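Local coordinates for protein spectinomycin phosphotransferase (Legionella pneumophila, PDB 3I1A) that probably inactivates the antibiotic spectinomycin by transferring a phosphate group to it from a nucleotide, as an aminoglycoside phosphotransferase with a protein-kinase-like fold, at residues L15-I29 with Y40-K52. Residues are numbered along the deposited sequence; the frame is centred on the assembly and turned at random.
Sequences LKVHYGIDIHTAQFI and YQADSESKSYFIK
Ile-23 lies over Ala-42 and the backbone of Asp-43, its CG2 3.7 Å from Ala-42 CB, while its CD1 turns to the ring of Tyr-49. Ile-21 meets the same ring, its side chain and that of Tyr-49 coming from opposite directions: with CG1 anti to the carbonyl carbon (chi1 -61°), Ile-21 CD1 sits 4.2 Å from the ring centroid in an off-centre CH-pi contact, and Ile-21 CG2 touches Tyr-49 CE2. Leu-15, midway along helix 10-19, adds CD1 against Ala-42 CB at 3.8 Å and meets Ile-51 tip to tip. This largely buried, mostly apolar packing is the tight part of the contact.

The backbones join as antiparallel strands. Gln-27 and Gln-41 form a hydrogen-bonded pair with two 2.8 Å bonds, Gln-27 N to Gln-41 O and Gln-41 N to Gln-27 O; beyond it, Asp-43 N donates to Thr-25 O and Asp-43 O accepts from His-24 N. Beside Ala-26 and Ala-42, Phe-28 and Tyr-40 pair obliquely, ring planes 59° apart, with Phe-28 CD1 offset toward the rim of one tyrosine face.

The face of Thr-25, Gln-27, Gln-41 and Asp-43 is polar and looser. Gln-41 NE2 gives Asp-43 OD2, at its syn lone pair, a 2.9 Å bond that restrains the carboxylate, and Gln-27 extends outward. His-24 lies at the solvent edge, with Asp-43 O 3.3 Å above its ring plane.

Nearer the nucleotide site, Ile-29 CD1 packs on Phe-50, a residue that binds AMP and ADP. In this kinase-like N-terminal lobe, strand 25-29 is the outermost strand of the antiparallel sheet, followed by 38-43, 48-55 and 95-101; helix 10-19 covers the apolar face, where Leu-11 touches Tyr-40 and Ile-51.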
loop_
_atom_site.group_PDB
_atom_site.type_symbol
_atom_site.label_atom_id
_atom_site.label_comp_id
_atom_site.label_asym_id
_atom_site.label_seq_id
_atom_site.Cartn_x
_atom_site.Cartn_y
_atom_site.Cartn_z
ATOM N N LEU A 15 -10.340 21.951 16.460
ATOM C CA LEU A 15 -10.351 22.356 15.072
ATOM C C LEU A 15 -10.506 23.881 14.972
ATOM O O LEU A 15 -9.928 24.506 14.088
ATOM C CB LEU A 15 -11.466 21.618 14.310
ATOM C CG LEU A 15 -11.107 20.116 14.176
ATOM C CD1 LEU A 15 -12.218 19.357 13.462
ATOM C CD2 LEU A 15 -9.817 19.963 13.392
ATOM N N LYS A 16 -11.258 24.492 15.882
ATOM C CA LYS A 16 -11.389 25.947 15.808
ATOM C C LYS A 16 -10.051 26.616 16.111
ATOM O O LYS A 16 -9.558 27.435 15.342
ATOM C CB LYS A 16 -12.437 26.460 16.800
ATOM C CG LYS A 16 -12.663 27.979 16.709
ATOM C CD LYS A 16 -12.991 28.378 15.282
ATOM C CE LYS A 16 -13.333 29.869 15.163
ATOM N NZ LYS A 16 -14.733 30.140 15.585
ATOM N N VAL A 17 -9.466 26.245 17.241
ATOM C CA VAL A 17 -8.191 26.808 17.677
ATOM C C VAL A 17 -7.043 26.650 16.685
ATOM O O VAL A 17 -6.404 27.635 16.293
ATOM C CB VAL A 17 -7.782 26.190 19.040
ATOM C CG1 VAL A 17 -6.329 26.525 19.389
ATOM C CG2 VAL A 17 -8.703 26.709 20.133
ATOM N N HIS A 18 -6.804 25.423 16.234
ATOM C CA HIS A 18 -5.671 25.153 15.355
ATOM C C HIS A 18 -5.860 25.248 13.863
ATOM O O HIS A 18 -4.885 25.351 13.122
ATOM C CB HIS A 18 -5.121 23.761 15.698
ATOM C CG HIS A 18 -4.719 23.625 17.128
ATOM N ND1 HIS A 18 -3.618 24.269 17.649
ATOM C CD2 HIS A 18 -5.287 22.954 18.157
ATOM C CE1 HIS A 18 -3.524 24.001 18.938
ATOM N NE2 HIS A 18 -4.525 23.206 19.273
ATOM N N TYR A 19 -7.108 25.180 13.416
ATOM C CA TYR A 19 -7.402 25.219 11.996
ATOM C C TYR A 19 -8.331 26.361 11.601
ATOM O O TYR A 19 -8.477 26.662 10.406
ATOM C CB TYR A 19 -8.033 23.889 11.565
ATOM C CG TYR A 19 -7.082 22.703 11.628
ATOM C CD1 TYR A 19 -6.898 21.987 12.804
ATOM C CD2 TYR A 19 -6.368 22.311 10.494
ATOM C CE1 TYR A 19 -6.008 20.879 12.846
ATOM C CE2 TYR A 19 -5.489 21.232 10.523
ATOM C CZ TYR A 19 -5.314 20.522 11.693
ATOM O OH TYR A 19 -4.438 19.447 11.682
ATOM N N GLY A 20 -8.952 26.981 12.597
ATOM C CA GLY A 20 -9.873 28.077 12.322
ATOM C C GLY A 20 -11.162 27.584 11.691
ATOM O O GLY A 20 -11.869 28.347 11.022
ATOM N N ILE A 21 -11.482 26.312 11.911
ATOM C CA ILE A 21 -12.680 25.729 11.341
ATOM C C ILE A 21 -13.794 25.526 12.368
ATOM O O ILE A 21 -13.554 25.012 13.471
ATOM C CB ILE A 21 -12.371 24.373 10.691
ATOM C CG1 ILE A 21 -11.360 24.542 9.548
ATOM C CG2 ILE A 21 -13.661 23.742 10.187
ATOM C CD1 ILE A 21 -10.749 23.176 9.103
ATOM N N ASP A 22 -15.009 25.947 12.017
ATOM C CA ASP A 22 -16.151 25.776 12.915
ATOM C C ASP A 22 -16.889 24.492 12.555
ATOM O O ASP A 22 -17.481 24.370 11.480
ATOM C CB ASP A 22 -17.125 26.961 12.832
ATOM C CG ASP A 22 -16.697 28.134 13.689
ATOM O OD1 ASP A 22 -16.301 27.928 14.856
ATOM O OD2 ASP A 22 -16.774 29.275 13.199
ATOM N N ILE A 23 -16.834 23.533 13.468
ATOM C CA ILE A 23 -17.469 22.242 13.295
ATOM C C ILE A 23 -18.691 22.239 14.196
ATOM O O ILE A 23 -18.628 22.683 15.348
ATOM C CB ILE A 23 -16.512 21.088 13.710
ATOM C CG1 ILE A 23 -15.308 21.054 12.767
ATOM C CG2 ILE A 23 -17.245 19.748 13.685
ATOM C CD1 ILE A 23 -15.674 20.846 11.327
ATOM N N HIS A 24 -19.805 21.747 13.672
ATOM C CA HIS A 24 -21.037 21.729 14.446
ATOM C C HIS A 24 -21.363 20.326 14.921
ATOM O O HIS A 24 -22.215 20.141 15.776
ATOM C CB HIS A 24 -22.191 22.297 13.601
ATOM C CG HIS A 24 -22.377 21.611 12.280
ATOM N ND1 HIS A 24 -22.781 20.296 12.170
ATOM C CD2 HIS A 24 -22.208 22.058 11.011
ATOM C CE1 HIS A 24 -22.850 19.963 10.891
ATOM N NE2 HIS A 24 -22.508 21.015 10.167
ATOM N N THR A 25 -20.664 19.337 14.383
ATOM C CA THR A 25 -20.906 17.963 14.785
ATOM C C THR A 25 -19.695 17.086 14.479
ATOM O O THR A 25 -19.136 17.137 13.383
ATOM C CB THR A 25 -22.165 17.393 14.072
ATOM O OG1 THR A 25 -22.575 16.177 14.712
ATOM C CG2 THR A 25 -21.878 17.124 12.608
ATOM N N ALA A 26 -19.292 16.290 15.464
ATOM C CA ALA A 26 -18.147 15.395 15.323
ATOM C C ALA A 26 -18.522 14.019 15.858
ATOM O O ALA A 26 -19.150 13.898 16.903
ATOM C CB ALA A 26 -16.947 15.943 16.079
ATOM N N GLN A 27 -18.120 12.978 15.145
ATOM C CA GLN A 27 -18.465 11.630 15.549
ATOM C C GLN A 27 -17.320 10.647 15.310
ATOM O O GLN A 27 -16.669 10.679 14.265
ATOM C CB GLN A 27 -19.715 11.202 14.771
ATOM C CG GLN A 27 -20.245 9.834 15.101
ATOM C CD GLN A 27 -21.502 9.514 14.315
ATOM O OE1 GLN A 27 -22.490 10.254 14.371
ATOM N NE2 GLN A 27 -21.475 8.407 13.580
ATOM N N PHE A 28 -17.075 9.777 16.286
ATOM C CA PHE A 28 -16.012 8.780 16.158
ATOM C C PHE A 28 -16.394 7.784 15.078
ATOM O O PHE A 28 -17.548 7.370 15.009
ATOM C CB PHE A 28 -15.814 8.038 17.480
ATOM C CG PHE A 28 -14.817 6.908 17.408
ATOM C CD1 PHE A 28 -13.516 7.132 16.970
ATOM C CD2 PHE A 28 -15.179 5.618 17.802
ATOM C CE1 PHE A 28 -12.580 6.091 16.924
ATOM C CE2 PHE A 28 -14.252 4.569 17.761
ATOM C CZ PHE A 28 -12.945 4.813 17.319
ATOM N N ILE A 29 -15.427 7.408 14.242
ATOM C CA ILE A 29 -15.648 6.447 13.161
ATOM C C ILE A 29 -15.078 5.099 13.593
ATOM O O ILE A 29 -13.861 4.930 13.662
ATOM C CB ILE A 29 -14.925 6.868 11.862
ATOM C CG1 ILE A 29 -15.442 8.222 11.381
ATOM C CG2 ILE A 29 -15.128 5.805 10.787
ATOM C CD1 ILE A 29 -14.735 8.727 10.158
ATOM N N TYR A 40 -12.290 10.259 12.934
ATOM C CA TYR A 40 -13.518 10.952 13.279
ATOM C C TYR A 40 -14.056 11.694 12.077
ATOM O O TYR A 40 -13.284 12.098 11.198
ATOM C CB TYR A 40 -13.255 12.008 14.366
ATOM C CG TYR A 40 -12.718 11.518 15.690
ATOM C CD1 TYR A 40 -11.365 11.226 15.854
ATOM C CD2 TYR A 40 -13.576 11.352 16.785
ATOM C CE1 TYR A 40 -10.874 10.775 17.077
ATOM C CE2 TYR A 40 -13.102 10.904 18.006
ATOM C CZ TYR A 40 -11.748 10.614 18.145
ATOM O OH TYR A 40 -11.284 10.145 19.343
ATOM N N GLN A 41 -15.376 11.879 12.040
ATOM C CA GLN A 41 -16.001 12.665 10.979
ATOM C C GLN A 41 -16.445 13.950 11.664
ATOM O O GLN A 41 -17.212 13.911 12.634
ATOM C CB GLN A 41 -17.230 11.974 10.373
ATOM C CG GLN A 41 -17.928 12.855 9.313
ATOM C CD GLN A 41 -19.247 12.275 8.820
ATOM O OE1 GLN A 41 -19.296 11.145 8.339
ATOM N NE2 GLN A 41 -20.323 13.056 8.934
ATOM N N ALA A 42 -15.946 15.084 11.181
ATOM C CA ALA A 42 -16.299 16.377 11.753
ATOM C C ALA A 42 -16.847 17.245 10.622
ATOM O O ALA A 42 -16.170 17.475 9.623
ATOM C CB ALA A 42 -15.069 17.024 12.387
ATOM N N ASP A 43 -18.067 17.734 10.793
ATOM C CA ASP A 43 -18.719 18.537 9.758
ATOM C C ASP A 43 -18.874 20.020 10.052
ATOM O O ASP A 43 -19.273 20.407 11.156
ATOM C CB ASP A 43 -20.110 17.963 9.479
ATOM C CG ASP A 43 -20.079 16.487 9.179
ATOM O OD1 ASP A 43 -19.514 16.105 8.137
ATOM O OD2 ASP A 43 -20.614 15.710 9.993
ATOM N N SER A 44 -18.548 20.841 9.050
ATOM C CA SER A 44 -18.702 22.288 9.141
ATOM C C SER A 44 -19.981 22.544 8.368
ATOM O O SER A 44 -20.324 21.772 7.464
ATOM C CB SER A 44 -17.555 23.024 8.442
ATOM O OG SER A 44 -17.697 22.981 7.028
ATOM N N GLU A 45 -20.695 23.610 8.710
ATOM C CA GLU A 45 -21.936 23.928 8.006
ATOM C C GLU A 45 -21.675 24.018 6.504
ATOM O O GLU A 45 -22.599 23.946 5.697
ATOM C CB GLU A 45 -22.513 25.254 8.526
ATOM C CG GLU A 45 -22.899 25.201 9.998
ATOM C CD GLU A 45 -23.487 26.497 10.522
ATOM O OE1 GLU A 45 -24.416 27.036 9.884
ATOM O OE2 GLU A 45 -23.030 26.973 11.587
ATOM N N SER A 46 -20.400 24.141 6.142
ATOM C CA SER A 46 -19.979 24.273 4.754
ATOM C C SER A 46 -19.421 22.991 4.146
ATOM O O SER A 46 -19.605 22.744 2.952
ATOM C CB SER A 46 -18.911 25.368 4.648
ATOM O OG SER A 46 -19.207 26.471 5.499
ATOM N N LYS A 47 -18.732 22.183 4.953
ATOM C CA LYS A 47 -18.133 20.942 4.454
ATOM C C LYS A 47 -18.099 19.814 5.494
ATOM O O LYS A 47 -18.678 19.921 6.569
ATOM C CB LYS A 47 -16.696 21.212 3.983
ATOM C CG LYS A 47 -16.548 22.366 3.001
ATOM C CD LYS A 47 -15.085 22.744 2.820
ATOM C CE LYS A 47 -14.939 23.954 1.914
ATOM N NZ LYS A 47 -13.515 24.386 1.751
ATOM N N SER A 48 -17.412 18.729 5.147
ATOM C CA SER A 48 -17.263 17.584 6.037
ATOM C C SER A 48 -15.778 17.257 6.108
ATOM O O SER A 48 -15.081 17.306 5.095
ATOM C CB SER A 48 -18.035 16.383 5.495
ATOM O OG SER A 48 -18.016 15.320 6.430
ATOM N N TYR A 49 -15.290 16.915 7.301
ATOM C CA TYR A 49 -13.876 16.604 7.481
ATOM C C TYR A 49 -13.603 15.237 8.099
ATOM O O TYR A 49 -14.377 14.738 8.930
ATOM C CB TYR A 49 -13.223 17.663 8.373
ATOM C CG TYR A 49 -13.224 19.054 7.789
ATOM C CD1 TYR A 49 -12.180 19.494 6.982
ATOM C CD2 TYR A 49 -14.263 19.926 8.053
ATOM C CE1 TYR A 49 -12.172 20.786 6.454
ATOM C CE2 TYR A 49 -14.268 21.219 7.533
ATOM C CZ TYR A 49 -13.222 21.638 6.737
ATOM O OH TYR A 49 -13.242 22.917 6.226
ATOM N N PHE A 50 -12.491 14.651 7.683
ATOM C CA PHE A 50 -12.036 13.359 8.202
ATOM C C PHE A 50 -10.813 13.675 9.053
ATOM O O PHE A 50 -9.785 14.187 8.561
ATOM C CB PHE A 50 -11.674 12.422 7.044
ATOM C CG PHE A 50 -11.116 11.101 7.473
ATOM C CD1 PHE A 50 -9.746 10.876 7.459
ATOM C CD2 PHE A 50 -11.965 10.063 7.889
ATOM C CE1 PHE A 50 -9.215 9.638 7.849
ATOM C CE2 PHE A 50 -11.445 8.826 8.282
ATOM C CZ PHE A 50 -10.074 8.612 8.263
ATOM N N ILE A 51 -10.933 13.390 10.345
ATOM C CA ILE A 51 -9.850 13.683 11.275
ATOM C C ILE A 51 -9.185 12.432 11.810
ATOM O O ILE A 51 -9.866 11.471 12.186
ATOM C CB ILE A 51 -10.378 14.513 12.471
ATOM C CG1 ILE A 51 -11.213 15.699 11.960
ATOM C CG2 ILE A 51 -9.222 14.975 13.336
ATOM C CD1 ILE A 51 -10.489 16.656 11.073
ATOM N N LYS A 52 -7.855 12.451 11.843
ATOM C CA LYS A 52 -7.074 11.327 12.356
ATOM C C LYS A 52 -6.206 11.773 13.529
ATOM O O LYS A 52 -5.453 12.753 13.432
ATOM C CB LYS A 52 -6.183 10.757 11.266
#